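Local coordinates for CELL WALL surface anchor family protein (Streptococcus pneumoniae, PDB 2WW8), which is the pilus adhesin RrgA, a surface protein that probably attaches the bacterium to host cells, at residues A[591-602]-A[659-669]; A[46-54]-A[87-96]. All blocks are in the same frame, centred on the assembly; numbering follows the deposited sequence.

Interaction 1. Residues A[591-602]-A[659-669]; sequences KSIENGTITDPM and KRIRVTGLYLG
Asn595 and Thr597 on one side and Gly665 on the other hold water 1 between the two segments. The water accepts from Gly665 N (3.0 Å), and lies 3.0 Å from Asn595 OD1 and 2.6 Å from Thr597 OG1. It sits beside two G1 beta bulges in an antiparallel pair of the Ig-like domain. In one, Asn595 and Gly596 both face Leu666; in the other, Gly665 and Leu666 both face Gly596. The strand axes run 170° apart. Beyond the bulges, Ile598 N donates to Val663 O (2.7 Å) and Met602 N to Lys659 O. With CG anti to the carbonyl carbon (chi1 -62°), the Tyr667 ring lies over the backbone at Asn595. Asn595 N lies 3.4 Å above the plane of this ring, over its centre. The Asn595 amide runs alongside the ring, their planes only 10° apart. Glu594 OE2 instead meets the ring edge, with the carboxylate nearly perpendicular to the ring. On the other face of the sheet, Ile593, Ile598, Val663 and Leu666 pack inward, where Val210 of strand 203-218 and Leu676 of strand 673-682 join them. Arg660 is held by a salt bridge to Asp655, while its CD touches Thr599 CG2. Near the Lys659 end, Asp600 OD2 hydrogen-bonds to Tyr678 OH, and the methyl Met602 CE rests 3.9 Å from Ile661 CD1.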
loop_
_atom_site.group_PDB
_atom_site.type_symbol
_atom_site.label_atom_id
_atom_site.label_comp_id
_atom_site.label_asym_id
_atom_site.label_seq_id
_atom_site.Cartn_x
_atom_site.Cartn_y
_atom_site.Cartn_z
ATOM N N LYS A 591 6.202 -3.935 -22.993
ATOM C CA LYS A 591 6.054 -3.908 -21.545
ATOM C C LYS A 591 7.427 -3.653 -20.927
ATOM O O LYS A 591 8.425 -4.063 -21.529
ATOM C CB LYS A 591 5.382 -5.198 -21.089
ATOM C CG LYS A 591 4.021 -5.273 -21.743
ATOM C CD LYS A 591 3.192 -6.290 -21.049
ATOM C CE LYS A 591 1.858 -6.370 -21.787
ATOM N NZ LYS A 591 1.029 -7.315 -21.002
ATOM N N SER A 592 7.471 -2.942 -19.801
ATOM C CA SER A 592 8.709 -2.581 -19.131
ATOM C C SER A 592 9.319 -3.755 -18.355
ATOM O O SER A 592 10.542 -3.770 -18.140
ATOM C CB SER A 592 8.437 -1.475 -18.132
ATOM O OG SER A 592 7.599 -2.019 -17.122
ATOM N N ILE A 593 8.490 -4.701 -17.917
ATOM C CA ILE A 593 8.980 -5.893 -17.207
ATOM C C ILE A 593 8.804 -7.075 -18.141
ATOM O O ILE A 593 7.692 -7.447 -18.515
ATOM C CB ILE A 593 8.356 -6.056 -15.836
ATOM C CG1 ILE A 593 8.754 -4.831 -15.003
ATOM C CG2 ILE A 593 8.799 -7.425 -15.148
ATOM C CD1 ILE A 593 7.853 -4.687 -13.811
ATOM N N GLU A 594 9.929 -7.589 -18.609
ATOM C CA GLU A 594 9.852 -8.635 -19.594
ATOM C C GLU A 594 10.835 -9.785 -19.261
ATOM O O GLU A 594 12.026 -9.619 -19.447
ATOM C CB GLU A 594 10.126 -8.003 -20.957
ATOM C CG GLU A 594 10.359 -9.147 -21.891
ATOM C CD GLU A 594 9.811 -8.951 -23.248
ATOM O OE1 GLU A 594 10.203 -7.954 -23.928
ATOM O OE2 GLU A 594 9.030 -9.869 -23.608
ATOM N N ASN A 595 10.319 -10.905 -18.747
ATOM C CA ASN A 595 11.044 -12.028 -18.130
ATOM C C ASN A 595 11.920 -11.378 -17.057
ATOM O O ASN A 595 13.140 -11.569 -17.050
ATOM C CB ASN A 595 11.936 -12.739 -19.168
ATOM C CG ASN A 595 12.473 -14.050 -18.647
ATOM O OD1 ASN A 595 11.941 -14.623 -17.713
ATOM N ND2 ASN A 595 13.567 -14.518 -19.229
ATOM N N GLY A 596 11.286 -10.544 -16.231
ATOM C CA GLY A 596 11.921 -9.988 -15.045
ATOM C C GLY A 596 12.119 -10.996 -13.921
ATOM O O GLY A 596 11.389 -12.010 -13.858
ATOM N N THR A 597 13.077 -10.696 -13.053
ATOM C CA THR A 597 13.451 -11.534 -11.911
ATOM C C THR A 597 13.513 -10.757 -10.592
ATOM O O THR A 597 14.149 -9.705 -10.473
ATOM C CB THR A 597 14.856 -12.138 -12.226
ATOM O OG1 THR A 597 14.714 -12.926 -13.421
ATOM C CG2 THR A 597 15.401 -13.042 -11.109
ATOM N N ILE A 598 12.905 -11.287 -9.553
ATOM C CA ILE A 598 13.186 -10.732 -8.231
ATOM C C ILE A 598 14.220 -11.610 -7.548
ATOM O O ILE A 598 14.043 -12.831 -7.538
ATOM C CB ILE A 598 11.953 -10.688 -7.351
ATOM C CG1 ILE A 598 10.881 -9.803 -7.969
ATOM C CG2 ILE A 598 12.346 -10.220 -5.905
ATOM C CD1 ILE A 598 9.520 -9.938 -7.323
ATOM N N THR A 599 15.259 -11.003 -6.974
ATOM C CA THR A 599 16.261 -11.740 -6.212
ATOM C C THR A 599 16.196 -11.237 -4.780
ATOM O O THR A 599 16.359 -10.023 -4.482
ATOM C CB THR A 599 17.678 -11.527 -6.764
ATOM O OG1 THR A 599 17.684 -11.893 -8.161
ATOM C CG2 THR A 599 18.728 -12.395 -6.002
ATOM N N ASP A 600 15.960 -12.187 -3.881
ATOM C CA ASP A 600 15.595 -11.872 -2.486
ATOM C C ASP A 600 16.314 -12.800 -1.492
ATOM O O ASP A 600 15.728 -13.800 -1.025
ATOM C CB ASP A 600 14.077 -11.936 -2.304
ATOM C CG ASP A 600 13.612 -11.537 -0.906
ATOM O OD1 ASP A 600 14.387 -11.006 -0.074
ATOM O OD2 ASP A 600 12.424 -11.772 -0.615
ATOM N N PRO A 601 17.577 -12.446 -1.142
ATOM C CA PRO A 601 18.351 -13.208 -0.153
ATOM C C PRO A 601 17.809 -12.931 1.256
ATOM O O PRO A 601 17.431 -11.771 1.560
ATOM C CB PRO A 601 19.789 -12.688 -0.317
ATOM C CG PRO A 601 19.787 -11.608 -1.319
ATOM C CD PRO A 601 18.330 -11.292 -1.671
ATOM N N MET A 602 17.668 -13.978 2.078
ATOM C CA MET A 602 17.367 -13.703 3.483
ATOM C C MET A 602 18.515 -12.890 4.132
ATOM O O MET A 602 19.699 -13.121 3.811
ATOM C CB MET A 602 17.179 -15.034 4.204
ATOM C CG MET A 602 15.993 -15.839 3.735
ATOM S SD MET A 602 14.350 -15.065 3.782
ATOM C CE MET A 602 14.181 -14.478 2.108
ATOM N N LYS A 659 20.477 -19.273 0.795
ATOM C CA LYS A 659 19.300 -18.775 1.542
ATOM C C LYS A 659 18.589 -17.642 0.763
ATOM O O LYS A 659 18.402 -16.528 1.247
ATOM C CB LYS A 659 19.664 -18.336 2.977
ATOM C CG LYS A 659 20.252 -19.441 3.878
ATOM C CD LYS A 659 20.744 -18.804 5.215
ATOM C CE LYS A 659 20.436 -17.263 5.352
ATOM N NZ LYS A 659 20.098 -16.495 6.633
ATOM N N ARG A 660 18.184 -17.920 -0.466
ATOM C CA ARG A 660 17.686 -16.847 -1.308
ATOM C C ARG A 660 16.485 -17.318 -2.129
ATOM O O ARG A 660 16.523 -18.400 -2.691
ATOM C CB ARG A 660 18.857 -16.408 -2.187
ATOM C CG ARG A 660 18.517 -15.574 -3.368
ATOM C CD ARG A 660 19.798 -15.182 -4.028
ATOM N NE ARG A 660 20.191 -16.207 -4.973
ATOM C CZ ARG A 660 21.451 -16.550 -5.228
ATOM N NH1 ARG A 660 22.477 -15.952 -4.613
ATOM N NH2 ARG A 660 21.701 -17.534 -6.073
ATOM N N ILE A 661 15.449 -16.494 -2.168
ATOM C CA ILE A 661 14.276 -16.738 -3.009
ATOM C C ILE A 661 14.564 -15.994 -4.310
ATOM O O ILE A 661 15.043 -14.834 -4.284
ATOM C CB ILE A 661 12.998 -16.150 -2.376
ATOM C CG1 ILE A 661 12.729 -16.891 -1.053
ATOM C CG2 ILE A 661 11.767 -16.196 -3.356
ATOM C CD1 ILE A 661 11.615 -16.299 -0.257
ATOM N N ARG A 662 14.244 -16.647 -5.428
ATOM C CA ARG A 662 14.149 -15.942 -6.704
ATOM C C ARG A 662 12.750 -16.140 -7.294
ATOM O O ARG A 662 12.155 -17.256 -7.279
ATOM C CB ARG A 662 15.211 -16.431 -7.704
ATOM C CG ARG A 662 16.608 -16.033 -7.244
ATOM C CD ARG A 662 17.655 -17.012 -7.697
ATOM N NE ARG A 662 17.446 -17.279 -9.103
ATOM C CZ ARG A 662 17.383 -18.488 -9.663
ATOM N NH1 ARG A 662 17.563 -19.629 -8.964
ATOM N NH2 ARG A 662 17.165 -18.519 -10.969
ATOM N N VAL A 663 12.250 -15.051 -7.864
ATOM C CA VAL A 663 11.040 -15.176 -8.675
ATOM C C VAL A 663 11.440 -14.820 -10.109
ATOM O O VAL A 663 11.915 -13.710 -10.368
ATOM C CB VAL A 663 9.889 -14.267 -8.170
ATOM C CG1 VAL A 663 8.645 -14.437 -9.101
ATOM C CG2 VAL A 663 9.579 -14.456 -6.701
ATOM N N THR A 664 11.236 -15.765 -11.024
ATOM C CA THR A 664 11.572 -15.623 -12.428
ATOM C C THR A 664 10.329 -15.562 -13.292
ATOM O O THR A 664 9.268 -15.966 -12.850
ATOM C CB THR A 664 12.503 -16.776 -12.897
ATOM O OG1 THR A 664 11.778 -17.996 -12.809
ATOM C CG2 THR A 664 13.827 -16.912 -12.039
ATOM N N GLY A 665 10.463 -15.038 -14.505
ATOM C CA GLY A 665 9.424 -15.133 -15.514
ATOM C C GLY A 665 8.335 -14.084 -15.348
ATOM O O GLY A 665 7.178 -14.431 -15.526
ATOM N N LEU A 666 8.689 -12.860 -14.959
ATOM C CA LEU A 666 7.702 -11.797 -14.786
ATOM C C LEU A 666 7.527 -11.041 -16.088
ATOM O O LEU A 666 8.522 -10.593 -16.647
ATOM C CB LEU A 666 8.183 -10.752 -13.748
ATOM C CG LEU A 666 8.348 -11.408 -12.333
ATOM C CD1 LEU A 666 8.870 -10.437 -11.238
ATOM C CD2 LEU A 666 6.989 -11.938 -11.913
ATOM N N TYR A 667 6.284 -10.819 -16.504
ATOM C CA TYR A 667 5.933 -10.060 -17.714
ATOM C C TYR A 667 4.776 -9.134 -17.337
ATOM O O TYR A 667 3.676 -9.639 -17.122
ATOM C CB TYR A 667 5.533 -10.978 -18.883
ATOM C CG TYR A 667 6.609 -11.947 -19.380
ATOM C CD1 TYR A 667 6.908 -13.131 -18.659
ATOM C CD2 TYR A 667 7.309 -11.688 -20.559
ATOM C CE1 TYR A 667 7.875 -13.992 -19.112
ATOM C CE2 TYR A 667 8.284 -12.592 -21.050
ATOM C CZ TYR A 667 8.557 -13.724 -20.283
ATOM O OH TYR A 667 9.493 -14.665 -20.697
ATOM N N LEU A 668 5.030 -7.836 -17.163
ATOM C CA LEU A 668 4.058 -6.877 -16.630
ATOM C C LEU A 668 4.119 -5.536 -17.331
ATOM O O LEU A 668 5.225 -4.944 -17.527
ATOM C CB LEU A 668 4.317 -6.644 -15.137
ATOM C CG LEU A 668 4.305 -7.938 -14.318
ATOM C CD1 LEU A 668 5.057 -7.742 -13.009
ATOM C CD2 LEU A 668 2.861 -8.422 -14.094
ATOM N N GLY A 669 2.913 -5.112 -17.718
ATOM C CA GLY A 669 2.643 -3.782 -18.219
ATOM C C GLY A 669 1.884 -2.942 -17.217
ATOM O O GLY A 669 1.854 -3.217 -16.015
HETATM O O HOH W 1 13.330 -14.280 -15.111
HETATM O O HOH W 2 9.912 -16.844 -19.326
#

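Interaction 2. Residues A[46-54]-A[87-96]; sequences AIGKVVIKE and GEAIFSNIKP
Backbone hydrogen bonds join Gly48, Val50 and Ile52 to Ile94, Phe91 and Ala89 in an antiparallel pair of the prealbumin-like domain. Ala89 N to Ile52 O is the straightest, at 176° and 2.9 Å. Strand 88-94 is the outer strand of its sheet within this chain; strand 48-55 has strand 724-730 along its other edge. The pair is interrupted by bulges. Ile47 and Gly48 both face Ile94, a classic bulge, in which Ile94 O takes a good bond from Gly48 N (2.8 Å) and a weak one from Ile47 N. Asn93 and Ile94 both face Gly48, a G1 bulge. Here water 3 accepts from Asn93 N and donates to Gly48 O, which also takes Ile94 N from above its carbonyl plane.

Apolar contacts fill the face that carries Val50, Ile52, Phe91 and Ile94. Ile52 CD1 meets the Phe91 ring at its edge, 4.0 Å from CE2. Val50 CG1 touches both Phe91 CB (4.1 Å) and Ile94 CD1 (4.2 Å). Phe67, Leu69 and Leu101 touch Phe91, consistent with this face lying in the domain core. On the other face Val51 CG2 and Ile90 CG2 pack side by side.

Among the charged side chains, Lys53 and Glu88 stand on that second face. Glu88 OE2 pairs with Arg137 and lies 4.5 Å from Lys53 NZ, beyond salt-bridge range. Lys49 runs beside Ile90. It stretches out fully, with CG anti to the backbone N (chi1 179°), and its NZ forms a salt bridge with Glu139. Its aliphatic part still joins the contact: Lys49 CE touches Ile90 CG2 at 3.6 Å.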
loop_
_atom_site.group_PDB
_atom_site.type_symbol
_atom_site.label_atom_id
_atom_site.label_comp_id
_atom_site.label_asym_id
_atom_site.label_seq_id
_atom_site.Cartn_x
_atom_site.Cartn_y
_atom_site.Cartn_z
ATOM N N ALA A 46 30.066 -7.150 26.602
ATOM C CA ALA A 46 29.458 -5.913 27.193
ATOM C C ALA A 46 27.938 -6.101 27.354
ATOM O O ALA A 46 27.232 -5.135 27.638
ATOM C CB ALA A 46 29.807 -4.631 26.338
ATOM N N ILE A 47 27.414 -7.315 27.202
ATOM C CA ILE A 47 25.962 -7.426 27.174
ATOM C C ILE A 47 25.354 -8.634 27.921
ATOM O O ILE A 47 24.131 -8.746 28.047
ATOM C CB ILE A 47 25.488 -7.150 25.721
ATOM C CG1 ILE A 47 23.967 -7.227 25.555
ATOM C CG2 ILE A 47 26.390 -7.864 24.688
ATOM C CD1 ILE A 47 23.543 -7.619 24.167
ATOM N N GLY A 48 26.189 -9.519 28.465
ATOM C CA GLY A 48 25.720 -10.560 29.386
ATOM C C GLY A 48 25.049 -10.045 30.652
ATOM O O GLY A 48 25.320 -8.926 31.078
ATOM N N LYS A 49 24.160 -10.837 31.248
ATOM C CA LYS A 49 23.448 -10.464 32.473
ATOM C C LYS A 49 22.941 -11.659 33.279
ATOM O O LYS A 49 22.402 -12.605 32.704
ATOM C CB LYS A 49 22.275 -9.531 32.200
ATOM C CG LYS A 49 21.517 -9.163 33.467
ATOM C CD LYS A 49 20.265 -8.410 33.129
ATOM C CE LYS A 49 19.560 -7.883 34.341
ATOM N NZ LYS A 49 18.651 -6.757 33.973
ATOM N N VAL A 50 23.107 -11.615 34.600
ATOM C CA VAL A 50 22.579 -12.650 35.497
ATOM C C VAL A 50 22.091 -12.034 36.809
ATOM O O VAL A 50 22.674 -11.065 37.292
ATOM C CB VAL A 50 23.583 -13.805 35.714
ATOM C CG1 VAL A 50 24.812 -13.348 36.510
ATOM C CG2 VAL A 50 22.889 -14.999 36.360
ATOM N N VAL A 51 21.007 -12.561 37.361
ATOM C CA VAL A 51 20.404 -11.999 38.566
ATOM C C VAL A 51 20.247 -13.140 39.600
ATOM O O VAL A 51 19.897 -14.265 39.222
ATOM C CB VAL A 51 19.052 -11.288 38.217
ATOM C CG1 VAL A 51 18.225 -10.918 39.458
ATOM C CG2 VAL A 51 19.262 -10.071 37.291
ATOM N N ILE A 52 20.538 -12.873 40.879
ATOM C CA ILE A 52 20.354 -13.864 41.955
ATOM C C ILE A 52 19.424 -13.365 43.054
ATOM O O ILE A 52 19.621 -12.285 43.607
ATOM C CB ILE A 52 21.650 -14.344 42.636
ATOM C CG1 ILE A 52 22.730 -14.758 41.629
ATOM C CG2 ILE A 52 21.341 -15.566 43.483
ATOM C CD1 ILE A 52 23.766 -13.674 41.332
ATOM N N LYS A 53 18.402 -14.168 43.328
ATOM C CA LYS A 53 17.469 -13.954 44.428
ATOM C C LYS A 53 17.774 -14.984 45.515
ATOM O O LYS A 53 18.134 -16.127 45.184
ATOM C CB LYS A 53 16.012 -14.160 44.000
ATOM C CG LYS A 53 15.413 -13.033 43.186
ATOM C CD LYS A 53 13.922 -13.239 43.001
ATOM C CE LYS A 53 13.321 -11.966 42.444
ATOM N NZ LYS A 53 11.864 -11.937 42.749
ATOM N N GLU A 54 17.615 -14.561 46.777
ATOM C CA GLU A 54 17.681 -15.452 47.950
ATOM C C GLU A 54 16.391 -15.449 48.774
ATOM O O GLU A 54 15.888 -14.385 49.160
ATOM C CB GLU A 54 18.891 -15.123 48.818
ATOM C CG GLU A 54 20.218 -15.149 48.060
ATOM C CD GLU A 54 21.384 -15.597 48.927
ATOM O OE1 GLU A 54 21.249 -15.503 50.173
ATOM O OE2 GLU A 54 22.419 -16.032 48.364
ATOM N N GLY A 87 15.073 -6.979 46.314
ATOM C CA GLY A 87 15.643 -8.235 46.815
ATOM C C GLY A 87 16.502 -9.040 45.851
ATOM O O GLY A 87 16.719 -10.231 46.072
ATOM N N GLU A 88 16.999 -8.387 44.796
ATOM C CA GLU A 88 17.800 -9.010 43.734
ATOM C C GLU A 88 19.253 -8.544 43.731
ATOM O O GLU A 88 19.523 -7.367 43.953
ATOM C CB GLU A 88 17.237 -8.630 42.352
ATOM C CG GLU A 88 15.910 -9.269 41.901
ATOM C CD GLU A 88 15.283 -8.568 40.689
ATOM O OE1 GLU A 88 15.855 -7.565 40.197
ATOM O OE2 GLU A 88 14.204 -9.007 40.228
ATOM N N ALA A 89 20.188 -9.443 43.445
ATOM C CA ALA A 89 21.541 -9.003 43.101
ATOM C C ALA A 89 21.816 -9.153 41.597
ATOM O O ALA A 89 21.741 -10.247 41.049
ATOM C CB ALA A 89 22.586 -9.741 43.917
ATOM N N ILE A 90 22.144 -8.047 40.935
ATOM C CA ILE A 90 22.157 -7.991 39.475
ATOM C C ILE A 90 23.575 -7.747 38.970
ATOM O O ILE A 90 24.158 -6.725 39.308
ATOM C CB ILE A 90 21.265 -6.821 38.982
ATOM C CG1 ILE A 90 19.893 -6.830 39.666
ATOM C CG2 ILE A 90 21.134 -6.832 37.461
ATOM C CD1 ILE A 90 19.259 -5.463 39.756
ATOM N N PHE A 91 24.123 -8.665 38.179
ATOM C CA PHE A 91 25.313 -8.402 37.365
ATOM C C PHE A 91 24.984 -8.013 35.908
ATOM O O PHE A 91 24.421 -8.812 35.157
ATOM C CB PHE A 91 26.238 -9.621 37.355
ATOM C CG PHE A 91 26.843 -9.948 38.692
ATOM C CD1 PHE A 91 28.106 -9.469 39.019
ATOM C CD2 PHE A 91 26.154 -10.733 39.614
ATOM C CE1 PHE A 91 28.675 -9.766 40.250
ATOM C CE2 PHE A 91 26.710 -11.041 40.854
ATOM C CZ PHE A 91 27.977 -10.558 41.174
ATOM N N SER A 92 25.356 -6.800 35.502
ATOM C CA SER A 92 25.094 -6.258 34.163
ATOM C C SER A 92 26.353 -6.264 33.289
ATOM O O SER A 92 27.443 -6.551 33.781
ATOM C CB SER A 92 24.663 -4.799 34.308
ATOM O OG SER A 92 23.452 -4.712 35.029
ATOM N N ASN A 93 26.240 -5.946 32.004
ATOM C CA ASN A 93 27.426 -5.669 31.201
ATOM C C ASN A 93 28.579 -6.673 31.252
ATOM O O ASN A 93 29.763 -6.319 31.303
ATOM C CB ASN A 93 27.921 -4.271 31.537
ATOM C CG ASN A 93 26.915 -3.235 31.141
ATOM O OD1 ASN A 93 25.846 -3.123 31.738
ATOM N ND2 ASN A 93 27.233 -2.489 30.091
ATOM N N ILE A 94 28.204 -7.947 31.225
ATOM C CA ILE A 94 29.158 -9.029 31.369
ATOM C C ILE A 94 29.679 -9.372 29.980
ATOM O O ILE A 94 28.919 -9.548 29.024
ATOM C CB ILE A 94 28.542 -10.251 32.095
ATOM C CG1 ILE A 94 27.770 -9.822 33.349
ATOM C CG2 ILE A 94 29.615 -11.292 32.401
ATOM C CD1 ILE A 94 26.703 -10.814 33.810
ATOM N N LYS A 95 30.996 -9.455 29.882
ATOM C CA LYS A 95 31.654 -9.663 28.611
ATOM C C LYS A 95 31.667 -11.146 28.300
ATOM O O LYS A 95 31.669 -11.968 29.210
ATOM C CB LYS A 95 33.075 -9.120 28.674
ATOM C CG LYS A 95 33.103 -7.625 28.916
ATOM C CD LYS A 95 34.488 -7.236 29.380
ATOM C CE LYS A 95 34.650 -5.729 29.500
ATOM N NZ LYS A 95 35.701 -5.530 30.529
ATOM N N PRO A 96 31.637 -11.490 27.004
ATOM C CA PRO A 96 31.855 -12.848 26.506
ATOM C C PRO A 96 32.884 -13.632 27.339
ATOM O O PRO A 96 33.864 -13.043 27.780
ATOM C CB PRO A 96 32.408 -12.590 25.099
ATOM C CG PRO A 96 31.769 -11.277 24.678
ATOM C CD PRO A 96 31.302 -10.550 25.917
HETATM O O HOH W 3 23.810 -6.598 30.643
#

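Interactions 1 and 2 lie in different domains of an elongated chain. Their centres are 49 Å apart and their nearest atoms about 20 Å, so they do not touch. Both are antiparallel strand pairs that bulge beside a glycine and hold a bridging water there. In interaction 1 the water ties side chains to the backbone; in interaction 2 it joins two backbone atoms. Strand 724-730, later in the chain than both segments of interaction 1, pairs with strand 48-55 of interaction 2. The side chain of Ile661 in interaction 1 is about 12 Å from a bound calcium ion, too far to bind it.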